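Local coordinates for protein uncharacterized oxidoreductase yvaA (Bacillus subtilis subsp. subtilis, PDB 3GDO) that catalyses the reversible NADPH-dependent reduction of scyllo-inosose to scyllo-inositol and cannot use NADH in place of NADPH, at residues L11-S16 and K45-D50; L68-T73 and T304-I309; E80-C85 and V92-P97; E104-K109 and V329-E334. All coordinates share one frame; numbering follows the deposited sequence. Where two conformers were deposited one is given.

Contact 1: residues L11-S16 and K45-D50; sequences LGYGLS and KRDFPD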
# COMPACT_ATOMS: atom_id res chain seq x y z
N LEU B 11 6.01 -14.46 35.20
CA LEU B 11 5.36 -15.71 34.87
C LEU B 11 5.86 -16.22 33.51
O LEU B 11 5.57 -15.63 32.48
CB LEU B 11 3.84 -15.57 34.85
CG LEU B 11 3.08 -15.18 36.12
CD1 LEU B 11 1.58 -15.49 35.91
CD2 LEU B 11 3.61 -15.89 37.38
N GLY B 12 6.62 -17.33 33.54
CA GLY B 12 7.13 -17.95 32.30
C GLY B 12 8.51 -17.42 31.96
O GLY B 12 8.78 -16.23 32.10
N TYR B 13 9.40 -18.31 31.55
CA TYR B 13 10.75 -17.91 31.23
C TYR B 13 11.22 -18.51 29.88
O TYR B 13 12.36 -18.99 29.74
CB TYR B 13 11.67 -18.27 32.39
CG TYR B 13 12.94 -17.49 32.43
CD1 TYR B 13 12.93 -16.12 32.69
CD2 TYR B 13 14.18 -18.12 32.23
CE1 TYR B 13 14.11 -15.38 32.72
CE2 TYR B 13 15.36 -17.39 32.28
CZ TYR B 13 15.31 -16.01 32.53
OH TYR B 13 16.47 -15.26 32.58
N GLY B 14 10.31 -18.48 28.90
CA GLY B 14 10.62 -18.71 27.48
C GLY B 14 11.27 -17.49 26.87
O GLY B 14 12.02 -16.74 27.53
N LEU B 15 10.99 -17.29 25.59
CA LEU B 15 11.53 -16.16 24.83
C LEU B 15 11.18 -14.77 25.42
O LEU B 15 12.07 -13.94 25.60
CB LEU B 15 11.03 -16.27 23.38
CG LEU B 15 11.47 -15.19 22.38
CD1 LEU B 15 12.98 -15.25 22.11
CD2 LEU B 15 10.67 -15.30 21.07
N SER B 16 9.89 -14.51 25.70
CA SER B 16 9.50 -13.20 26.26
C SER B 16 10.14 -12.97 27.59
O SER B 16 10.72 -11.93 27.80
CB SER B 16 8.00 -13.06 26.48
OG SER B 16 7.34 -13.46 25.32
N LYS B 45 19.12 -19.64 37.49
CA LYS B 45 20.26 -19.58 38.41
C LYS B 45 21.44 -18.86 37.75
O LYS B 45 22.15 -18.09 38.40
CB LYS B 45 20.65 -20.98 38.87
CG LYS B 45 21.88 -21.01 39.76
CD LYS B 45 22.23 -22.41 40.22
CE LYS B 45 23.58 -22.42 40.93
NZ LYS B 45 23.58 -23.37 42.06
N ARG B 46 21.64 -19.11 36.46
CA ARG B 46 22.71 -18.47 35.69
C ARG B 46 22.39 -17.03 35.28
O ARG B 46 23.28 -16.19 35.21
CB ARG B 46 23.07 -19.32 34.46
CG ARG B 46 23.68 -20.69 34.82
CD ARG B 46 24.35 -21.32 33.61
NE ARG B 46 23.37 -21.51 32.53
CZ ARG B 46 22.61 -22.59 32.38
NH1 ARG B 46 22.74 -23.61 33.23
NH2 ARG B 46 21.73 -22.67 31.37
N ASP B 47 21.12 -16.74 34.99
CA ASP B 47 20.72 -15.39 34.55
C ASP B 47 20.48 -14.45 35.74
O ASP B 47 20.96 -13.31 35.74
CB ASP B 47 19.43 -15.45 33.70
CG ASP B 47 19.63 -16.10 32.33
OD1 ASP B 47 20.78 -16.23 31.87
OD2 ASP B 47 18.61 -16.46 31.69
N PHE B 48 19.73 -14.92 36.74
CA PHE B 48 19.41 -14.14 37.94
C PHE B 48 19.76 -14.93 39.20
O PHE B 48 18.87 -15.55 39.80
CB PHE B 48 17.91 -13.78 37.94
CG PHE B 48 17.50 -12.88 36.81
CD1 PHE B 48 17.73 -11.50 36.86
CD2 PHE B 48 16.91 -13.42 35.66
CE1 PHE B 48 17.38 -10.67 35.79
CE2 PHE B 48 16.55 -12.59 34.58
CZ PHE B 48 16.78 -11.21 34.65
N PRO B 49 21.05 -14.91 39.61
CA PRO B 49 21.46 -15.71 40.77
C PRO B 49 20.59 -15.52 42.02
O PRO B 49 20.47 -16.46 42.80
CB PRO B 49 22.90 -15.26 41.03
CG PRO B 49 23.40 -14.81 39.69
CD PRO B 49 22.19 -14.18 39.02
N ASP B 50 19.96 -14.35 42.18
CA ASP B 50 19.21 -14.04 43.40
C ASP B 50 17.70 -14.29 43.30
O ASP B 50 16.99 -14.16 44.31
CB ASP B 50 19.41 -12.59 43.81
CG ASP B 50 20.82 -12.32 44.28
OD1 ASP B 50 21.46 -13.24 44.84
OD2 ASP B 50 21.30 -11.18 44.08

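Contact 2: residues L68-T73 and T304-I309; sequences LVIVTT and TYYRKI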
# COMPACT_ATOMS: atom_id res chain seq x y z
N LEU B 68 4.43 -6.42 41.47
CA LEU B 68 4.17 -6.46 40.00
C LEU B 68 4.44 -7.86 39.44
O LEU B 68 5.49 -8.45 39.72
CB LEU B 68 5.02 -5.41 39.26
CG LEU B 68 4.94 -5.36 37.72
CD1 LEU B 68 3.59 -4.93 37.23
CD2 LEU B 68 6.00 -4.43 37.16
N VAL B 69 3.46 -8.39 38.70
CA VAL B 69 3.60 -9.65 37.96
C VAL B 69 3.69 -9.33 36.45
O VAL B 69 2.86 -8.55 35.92
CB VAL B 69 2.40 -10.58 38.21
CG1 VAL B 69 2.56 -11.91 37.45
CG2 VAL B 69 2.26 -10.88 39.70
N ILE B 70 4.70 -9.89 35.78
CA ILE B 70 4.77 -9.88 34.29
C ILE B 70 4.21 -11.19 33.72
O ILE B 70 4.69 -12.27 34.04
CB ILE B 70 6.21 -9.68 33.81
CG1 ILE B 70 6.94 -8.65 34.68
CG2 ILE B 70 6.25 -9.35 32.30
CD1 ILE B 70 6.47 -7.19 34.55
N VAL B 71 3.15 -11.10 32.95
CA VAL B 71 2.57 -12.32 32.42
C VAL B 71 3.11 -12.62 31.00
O VAL B 71 2.83 -11.90 30.05
CB VAL B 71 1.04 -12.31 32.47
CG1 VAL B 71 0.50 -13.64 31.98
CG2 VAL B 71 0.58 -12.05 33.92
N THR B 72 3.95 -13.64 30.90
CA THR B 72 4.40 -14.11 29.60
C THR B 72 3.94 -15.57 29.31
O THR B 72 4.42 -16.17 28.38
CB THR B 72 5.93 -13.99 29.46
OG1 THR B 72 6.53 -15.06 30.17
CG2 THR B 72 6.46 -12.60 29.96
N THR B 73 3.02 -16.12 30.07
CA THR B 73 2.60 -17.49 29.79
C THR B 73 1.88 -17.53 28.43
O THR B 73 1.46 -16.48 27.94
CB THR B 73 1.76 -18.10 30.94
OG1 THR B 73 0.76 -17.16 31.34
CG2 THR B 73 2.66 -18.41 32.15
N THR B 304 11.94 2.81 28.48
CA THR B 304 11.01 3.87 28.82
C THR B 304 9.68 3.29 29.32
O THR B 304 9.14 3.80 30.32
CB THR B 304 10.83 4.89 27.64
OG1 THR B 304 12.11 5.44 27.30
CG2 THR B 304 9.88 6.04 27.99
N TYR B 305 9.17 2.23 28.68
CA TYR B 305 7.95 1.60 29.17
C TYR B 305 8.12 1.21 30.67
O TYR B 305 7.25 1.46 31.50
CB TYR B 305 7.58 0.36 28.35
CG TYR B 305 6.41 -0.42 28.91
CD1 TYR B 305 5.12 -0.17 28.46
CD2 TYR B 305 6.59 -1.41 29.85
CE1 TYR B 305 4.05 -0.87 28.93
CE2 TYR B 305 5.51 -2.12 30.34
CZ TYR B 305 4.25 -1.84 29.88
OH TYR B 305 3.16 -2.52 30.34
N TYR B 306 9.25 0.61 31.02
CA TYR B 306 9.38 0.17 32.40
C TYR B 306 9.68 1.29 33.42
O TYR B 306 9.29 1.17 34.57
CB TYR B 306 10.32 -1.04 32.53
CG TYR B 306 9.61 -2.36 32.25
CD1 TYR B 306 8.58 -2.79 33.06
CD2 TYR B 306 9.98 -3.18 31.16
CE1 TYR B 306 7.90 -3.98 32.82
CE2 TYR B 306 9.33 -4.41 30.92
CZ TYR B 306 8.29 -4.79 31.74
OH TYR B 306 7.63 -5.98 31.56
N ARG B 307 10.40 2.33 33.02
CA ARG B 307 10.59 3.49 33.90
C ARG B 307 9.23 4.14 34.18
O ARG B 307 8.97 4.60 35.31
CB ARG B 307 11.53 4.51 33.29
CG ARG B 307 12.95 4.01 33.16
CD ARG B 307 13.83 5.07 32.47
NE ARG B 307 15.24 4.69 32.55
CZ ARG B 307 16.08 4.61 31.53
NH1 ARG B 307 15.71 4.94 30.31
NH2 ARG B 307 17.34 4.27 31.75
N LYS B 308 8.36 4.14 33.19
CA LYS B 308 7.03 4.70 33.36
C LYS B 308 6.13 3.84 34.24
O LYS B 308 5.42 4.38 35.09
CB LYS B 308 6.37 5.04 32.02
CG LYS B 308 6.49 6.51 31.63
CD LYS B 308 6.89 6.72 30.16
CE LYS B 308 6.19 7.95 29.56
NZ LYS B 308 6.43 9.23 30.30
N ILE B 309 6.16 2.51 34.06
CA ILE B 309 5.43 1.61 34.93
C ILE B 309 5.85 1.83 36.41
O ILE B 309 5.01 1.89 37.30
CB ILE B 309 5.64 0.10 34.53
CG1 ILE B 309 4.95 -0.24 33.20
CG2 ILE B 309 5.19 -0.87 35.67
CD1 ILE B 309 3.42 -0.45 33.28

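Contact 3: residues E80-C85 and V92-P97; sequences EHTMAC and VVMEKP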
# COMPACT_ATOMS: atom_id res chain seq x y z
N GLU B 80 -6.48 -16.49 32.53
CA GLU B 80 -6.60 -17.12 33.85
C GLU B 80 -5.56 -16.55 34.83
O GLU B 80 -5.89 -16.12 35.93
CB GLU B 80 -6.28 -18.58 33.65
CG GLU B 80 -7.29 -19.58 34.10
CD GLU B 80 -6.84 -20.97 33.68
OE1 GLU B 80 -6.90 -21.28 32.46
OE2 GLU B 80 -6.37 -21.73 34.56
N HIS B 81 -4.30 -16.58 34.41
CA HIS B 81 -3.19 -16.08 35.20
C HIS B 81 -3.34 -14.60 35.56
O HIS B 81 -3.16 -14.22 36.71
CB HIS B 81 -1.88 -16.32 34.46
CG HIS B 81 -1.41 -17.74 34.51
ND1 HIS B 81 -0.15 -18.13 34.12
CD2 HIS B 81 -2.03 -18.87 34.93
CE1 HIS B 81 -0.01 -19.43 34.28
NE2 HIS B 81 -1.14 -19.91 34.78
N THR B 82 -3.69 -13.78 34.57
CA THR B 82 -3.89 -12.36 34.78
C THR B 82 -5.02 -12.11 35.81
O THR B 82 -4.84 -11.30 36.73
CB THR B 82 -4.17 -11.63 33.47
OG1 THR B 82 -3.12 -11.94 32.53
CG2 THR B 82 -4.21 -10.12 33.68
N MET B 83 -6.14 -12.80 35.66
CA MET B 83 -7.26 -12.65 36.57
C MET B 83 -6.82 -13.01 37.98
O MET B 83 -7.05 -12.24 38.92
CB MET B 83 -8.47 -13.49 36.16
CG MET B 83 -9.76 -13.09 36.95
SD MET B 83 -10.16 -11.33 36.94
CE MET B 83 -11.69 -11.47 36.00
N ALA B 84 -6.16 -14.17 38.12
CA ALA B 84 -5.61 -14.64 39.38
C ALA B 84 -4.71 -13.59 40.01
O ALA B 84 -4.75 -13.38 41.23
CB ALA B 84 -4.85 -15.93 39.17
N CYS B 85 -3.89 -12.92 39.21
CA CYS B 85 -3.02 -11.89 39.76
C CYS B 85 -3.81 -10.68 40.23
O CYS B 85 -3.52 -10.10 41.29
CB CYS B 85 -1.98 -11.44 38.75
SG CYS B 85 -0.75 -12.69 38.41
N VAL B 92 -0.22 -5.74 37.12
CA VAL B 92 0.03 -6.74 36.05
C VAL B 92 0.41 -6.03 34.74
O VAL B 92 -0.25 -5.05 34.33
CB VAL B 92 -1.17 -7.69 35.80
CG1 VAL B 92 -0.96 -8.61 34.57
CG2 VAL B 92 -1.43 -8.57 37.02
N VAL B 93 1.52 -6.49 34.16
CA VAL B 93 1.91 -6.22 32.76
C VAL B 93 1.63 -7.48 31.91
O VAL B 93 2.14 -8.55 32.22
CB VAL B 93 3.40 -5.84 32.63
CG1 VAL B 93 3.88 -5.83 31.10
CG2 VAL B 93 3.71 -4.49 33.34
N MET B 94 0.81 -7.33 30.87
CA MET B 94 0.41 -8.43 29.97
C MET B 94 1.16 -8.24 28.65
O MET B 94 1.44 -7.11 28.25
CB MET B 94 -1.10 -8.36 29.63
CG MET B 94 -2.11 -8.20 30.77
SD MET B 94 -3.85 -8.23 30.24
CE MET B 94 -4.10 -9.89 29.72
N GLU B 95 1.46 -9.34 27.95
CA GLU B 95 2.03 -9.20 26.60
C GLU B 95 0.93 -8.79 25.62
O GLU B 95 -0.26 -8.95 25.92
CB GLU B 95 2.75 -10.48 26.12
CG GLU B 95 4.27 -10.50 26.32
CD GLU B 95 5.07 -9.56 25.39
OE1 GLU B 95 4.46 -8.76 24.60
OE2 GLU B 95 6.32 -9.62 25.48
N LYS B 96 1.33 -8.21 24.49
CA LYS B 96 0.40 -8.09 23.36
C LYS B 96 0.32 -9.46 22.65
O LYS B 96 1.21 -10.27 22.80
CB LYS B 96 0.84 -7.00 22.38
CG LYS B 96 2.33 -6.92 22.06
CD LYS B 96 2.87 -8.14 21.32
CE LYS B 96 2.18 -8.36 20.00
NZ LYS B 96 2.83 -9.46 19.28
N PRO B 97 -0.78 -9.77 21.94
CA PRO B 97 -2.03 -9.07 21.91
C PRO B 97 -2.71 -9.36 23.23
O PRO B 97 -2.61 -10.49 23.72
CB PRO B 97 -2.77 -9.73 20.74
CG PRO B 97 -2.27 -11.16 20.78
CD PRO B 97 -0.82 -11.01 21.12

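Contact 4: residues E104-K109 and V329-E334; sequences EGETLK and VIRIIE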
# COMPACT_ATOMS: atom_id res chain seq x y z
N GLU B 104 -13.26 -10.18 26.67
CA GLU B 104 -12.33 -10.72 27.65
C GLU B 104 -11.46 -9.62 28.23
O GLU B 104 -11.24 -9.57 29.44
CB GLU B 104 -11.44 -11.79 27.03
CG GLU B 104 -12.19 -12.98 26.50
CD GLU B 104 -11.29 -13.88 25.67
OE1 GLU B 104 -10.89 -13.49 24.56
OE2 GLU B 104 -10.98 -14.98 26.14
N GLY B 105 -10.96 -8.74 27.37
CA GLY B 105 -10.20 -7.59 27.81
C GLY B 105 -10.95 -6.64 28.74
O GLY B 105 -10.36 -6.13 29.72
N GLU B 106 -12.23 -6.36 28.44
CA GLU B 106 -13.06 -5.45 29.29
C GLU B 106 -13.25 -6.07 30.69
O GLU B 106 -13.13 -5.37 31.71
CB GLU B 106 -14.44 -5.13 28.68
CG GLU B 106 -14.42 -4.29 27.39
CD GLU B 106 -14.29 -2.76 27.60
OE1 GLU B 106 -14.04 -2.29 28.75
OE2 GLU B 106 -14.45 -2.02 26.59
N THR B 107 -13.50 -7.38 30.71
CA THR B 107 -13.63 -8.14 31.95
C THR B 107 -12.42 -7.97 32.84
O THR B 107 -12.57 -7.75 34.04
CB THR B 107 -13.93 -9.61 31.70
OG1 THR B 107 -15.13 -9.68 30.92
CG2 THR B 107 -14.16 -10.40 33.01
N LEU B 108 -11.22 -8.05 32.25
CA LEU B 108 -10.00 -7.87 33.06
C LEU B 108 -9.91 -6.46 33.54
O LEU B 108 -9.50 -6.22 34.68
CB LEU B 108 -8.71 -8.26 32.31
CG LEU B 108 -8.60 -9.69 31.79
CD1 LEU B 108 -7.32 -9.90 30.89
CD2 LEU B 108 -8.64 -10.72 32.92
N LYS B 109 -10.26 -5.51 32.67
CA LYS B 109 -10.18 -4.11 33.05
C LYS B 109 -11.11 -3.81 34.24
O LYS B 109 -10.75 -3.06 35.13
CB LYS B 109 -10.53 -3.17 31.88
CG LYS B 109 -10.11 -1.72 32.15
CD LYS B 109 -10.57 -0.80 31.02
CE LYS B 109 -12.06 -0.49 31.12
NZ LYS B 109 -12.23 0.65 32.08
N VAL B 329 -7.14 -2.06 20.52
CA VAL B 329 -6.39 -2.84 19.50
C VAL B 329 -7.15 -4.09 19.14
O VAL B 329 -7.33 -4.41 17.94
CB VAL B 329 -5.01 -3.24 20.02
CG1 VAL B 329 -4.24 -4.11 18.98
CG2 VAL B 329 -4.24 -2.01 20.33
N ILE B 330 -7.63 -4.78 20.16
CA ILE B 330 -8.42 -5.98 19.96
C ILE B 330 -9.71 -5.67 19.26
O ILE B 330 -10.14 -6.42 18.41
CB ILE B 330 -8.70 -6.73 21.30
CG1 ILE B 330 -7.38 -7.05 22.03
CG2 ILE B 330 -9.48 -8.00 21.05
CD1 ILE B 330 -6.23 -7.63 21.09
N ARG B 331 -10.32 -4.54 19.59
CA ARG B 331 -11.53 -4.08 18.91
C ARG B 331 -11.29 -3.90 17.41
O ARG B 331 -12.14 -4.25 16.58
CB ARG B 331 -11.99 -2.74 19.51
CG ARG B 331 -12.73 -2.89 20.85
CD ARG B 331 -13.79 -1.81 21.02
NE ARG B 331 -13.39 -0.90 22.08
CZ ARG B 331 -13.68 -1.09 23.36
NH1 ARG B 331 -14.39 -2.16 23.74
NH2 ARG B 331 -13.25 -0.21 24.28
N ILE B 332 -10.13 -3.34 17.05
CA ILE B 332 -9.84 -3.13 15.62
C ILE B 332 -9.60 -4.47 14.98
O ILE B 332 -10.06 -4.69 13.86
CB ILE B 332 -8.59 -2.25 15.38
CG1 ILE B 332 -8.85 -0.84 15.90
CG2 ILE B 332 -8.19 -2.22 13.84
CD1 ILE B 332 -10.03 -0.16 15.24
N ILE B 333 -8.89 -5.37 15.68
CA ILE B 333 -8.60 -6.71 15.15
C ILE B 333 -9.90 -7.51 14.87
O ILE B 333 -10.04 -8.08 13.79
CB ILE B 333 -7.62 -7.49 16.05
CG1 ILE B 333 -6.22 -6.88 15.93
CG2 ILE B 333 -7.53 -8.91 15.66
CD1 ILE B 333 -5.27 -7.46 16.91
N GLU B 334 -10.86 -7.47 15.80
CA GLU B 334 -12.13 -8.19 15.62
C GLU B 334 -12.97 -7.63 14.51
O GLU B 334 -13.60 -8.39 13.75
CB GLU B 334 -12.96 -8.22 16.94
CG GLU B 334 -12.42 -9.24 17.98
CD GLU B 334 -13.36 -9.43 19.22
OE1 GLU B 334 -13.99 -10.51 19.35
OE2 GLU B 334 -13.47 -8.51 20.06

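Contact 1: residues L11-S16 and K45-D50
Tyr13 and Asp47 are the residues whose backbones come nearest, yet their CA atoms stay 10.8 Å apart, so the turn 11-16 and the end of helix 41-47 meet through side chains alone, chiefly the long reach of Tyr13. Tyr13 spans the gap: with CG anti to its own N (chi1 -158°), the ring reaches out toward 45-50 and delivers its hydroxyl to the carboxylate. Tyr13 OH donates a hydrogen bond of 2.6 Å to Asp47 OD2. The acceptor lies at the edge of the tyrosine ring, near its plane, while the hydroxyl reaches OD2 on the anti side of the carboxylate and 19° out of its plane; ring and carboxylate planes are turned 54° apart. The turn that carries Tyr13 follows strand 6-11 and leads into helix 15-26, with Gly12 and Gly14 matching the glycine-rich GxGxxG pattern of Rossmann dinucleotide-binding folds. Gly12 has backbone angles at which a CB would press on the preceding carbonyl, and Gly14 takes the N-cap position of helix 15-26. Phe48, just past the end of helix 41-47, supplies the apolar part of the contact. Its CE2 approaches Tyr13 OH to 3.3 Å, placing the hydroxyl at the edge of the phenylalanine ring, and also lies 4.1 Å from Tyr13 CE1. A phenylalanine suits this buried position, since its ring also packs on Ile33 and Ile36 of strand 31-37.

Contact 2: residues L68-T73 and T304-I309
Apolar contacts carry this junction, beginning with Leu68 and Ile309, whose side chains cross at about a right angle. Leu68 CD2 meets Ile309 CG2 at 3.9 Å, a branch-to-branch touch between the start of strand 68-71 and helix 303-315. Two residues further along the strand, Ile70 meets Tyr306, which lies about a helical turn before Ile309 and comes from the opposite direction. Ile70 CD1 lies 3.9 Å from Tyr306 CE1, oblique to the ring. Alternation along the strand turns Leu68 and Ile70 to the same side of the sheet, toward the helix. Strand 68-71 is a central strand of the parallel Rossmann sheet, whereas the helix comes from the C-terminal part of the sequence, so the contact brings the helix against the nucleotide-binding fold.

The polar end of Tyr306 is buried as well. Ile70 holds CG1 anti to its carbonyl carbon (chi1 -40°) and CG2 anti to N, and both branches reach the hydroxyl: Tyr306 OH stands 3.4 Å from Ile70 CD1 and 3.7 Å from Ile70 CG2. A hydrogen bond with His21 ND1 satisfies it. Tyrosine therefore combines an apolar ring with a hydroxyl that has a definite partner. One face of the Tyr306 ring is covered by Tyr305 CD2, 3.8 Å above its centre.

Contact 3: residues E80-C85 and V92-P97
Thr82 and Cys85, one helical turn apart, face Val92 and Met94 from a helix that runs almost antiparallel to its strand: the axes of helix 80-85 and strand 92-95 make an angle of 171° and approach to 9.5 Å.

Methyl and methylene groups make most of the contact. Thr82 CG2 rests 3.7 Å from Val92 CG1, the two side chains crossing obliquely. The other valine branch, Val92 CG2, presses on Cys85 CB at 3.4 Å, tighter than usual for two carbons. A valine suits this place because its two methyls serve two different residues of the helix, and cysteine is small enough for a spot where its CB is already in tight contact.

Sulfur and hydroxyl contacts form the second group. Met94 crosses Thr82 at about a right angle. Its chain is bent at the thioether (chi3 68°), which brings the terminal methyl back beside the threonine: Met94 CE lies 3.6 Å from Thr82 OG1, and Met94 SD 3.9 Å from Thr82 CG2. The hydroxyl has its polar partner in the helix itself, His78 O, one turn earlier. Threonine thus settles its oxygen against the helix backbone while presenting a methyl to the sheet.

Helix 78-87 connects the neighbouring parallel strands 68-71 and 91-95, and its packing on the second of them is that of a beta-alpha-beta crossover in a Rossmann fold.

Contact 4: residues E104-K109 and V329-E334
An interhelical salt bridge joins helix 102-115, which follows strand 91-95 of the Rossmann sheet, to helix 323-342 near the end of the chain, with Glu106 and Arg331 as the two partners. One carboxylate oxygen takes both bonds. Arg331 NH1 donates to Glu106 OE2 over 2.9 Å with an N-H...O angle of 156°, and Arg331 NH2 donates to the same oxygen over 3.2 Å, more bent at 138°. The guanidinium therefore grips end-on, through its two terminal nitrogens. OE2 lies at its edge and within a few degrees of its plane. Seen from the acid, NH1 uses the anti lone pair of OE2, whereas NH2 comes nearly in line with the C-O bond. Carboxylate and guanidinium planes are 33° apart, and the two side chains cross at about a right angle.

Long, flexible residues suit this gap. Glu106 folds at its second torsion, and Arg331 bends at both its second and third. Arg331 has further acidic and polar company on its own helix: NH2 also forms a salt bridge with Glu324 OE2, and NE bonds to Asn328 OD1. The carboxylates of Glu106 and Glu324 probably offset the charge of the guanidinium, and the bonds through NE, NH1 and NH2 limit its rotation. The arrangement is a surface salt bridge between helices of the Rossmann part and the C-terminal part of a Gfo/Idh/MocA oxidoreductase.

Overall arrangement
Contacts 1, 2 and 3 all gather on the parallel Rossmann sheet. Contacts 1 and 2 join where Leu11 N meets Ile70 O at 2.8 Å and Leu11 O meets Thr72 OG1 at 2.6 Å. Contacts 2 and 3, with centres about 11 Å apart, share neighbouring strands, Val71 N lying 2.8 Å from Val93 O. Contact 4 touches contact 3 through Met94 CE and Leu108 CD1, 3.4 Å apart, but its nearest atoms stay about 12 Å from contact 1. Contacts 2 and 4 both bring C-terminal helices against the Rossmann part. The glycine-rich turn of contact 1 is consistent with a place for NADPH, as in other Rossmann folds.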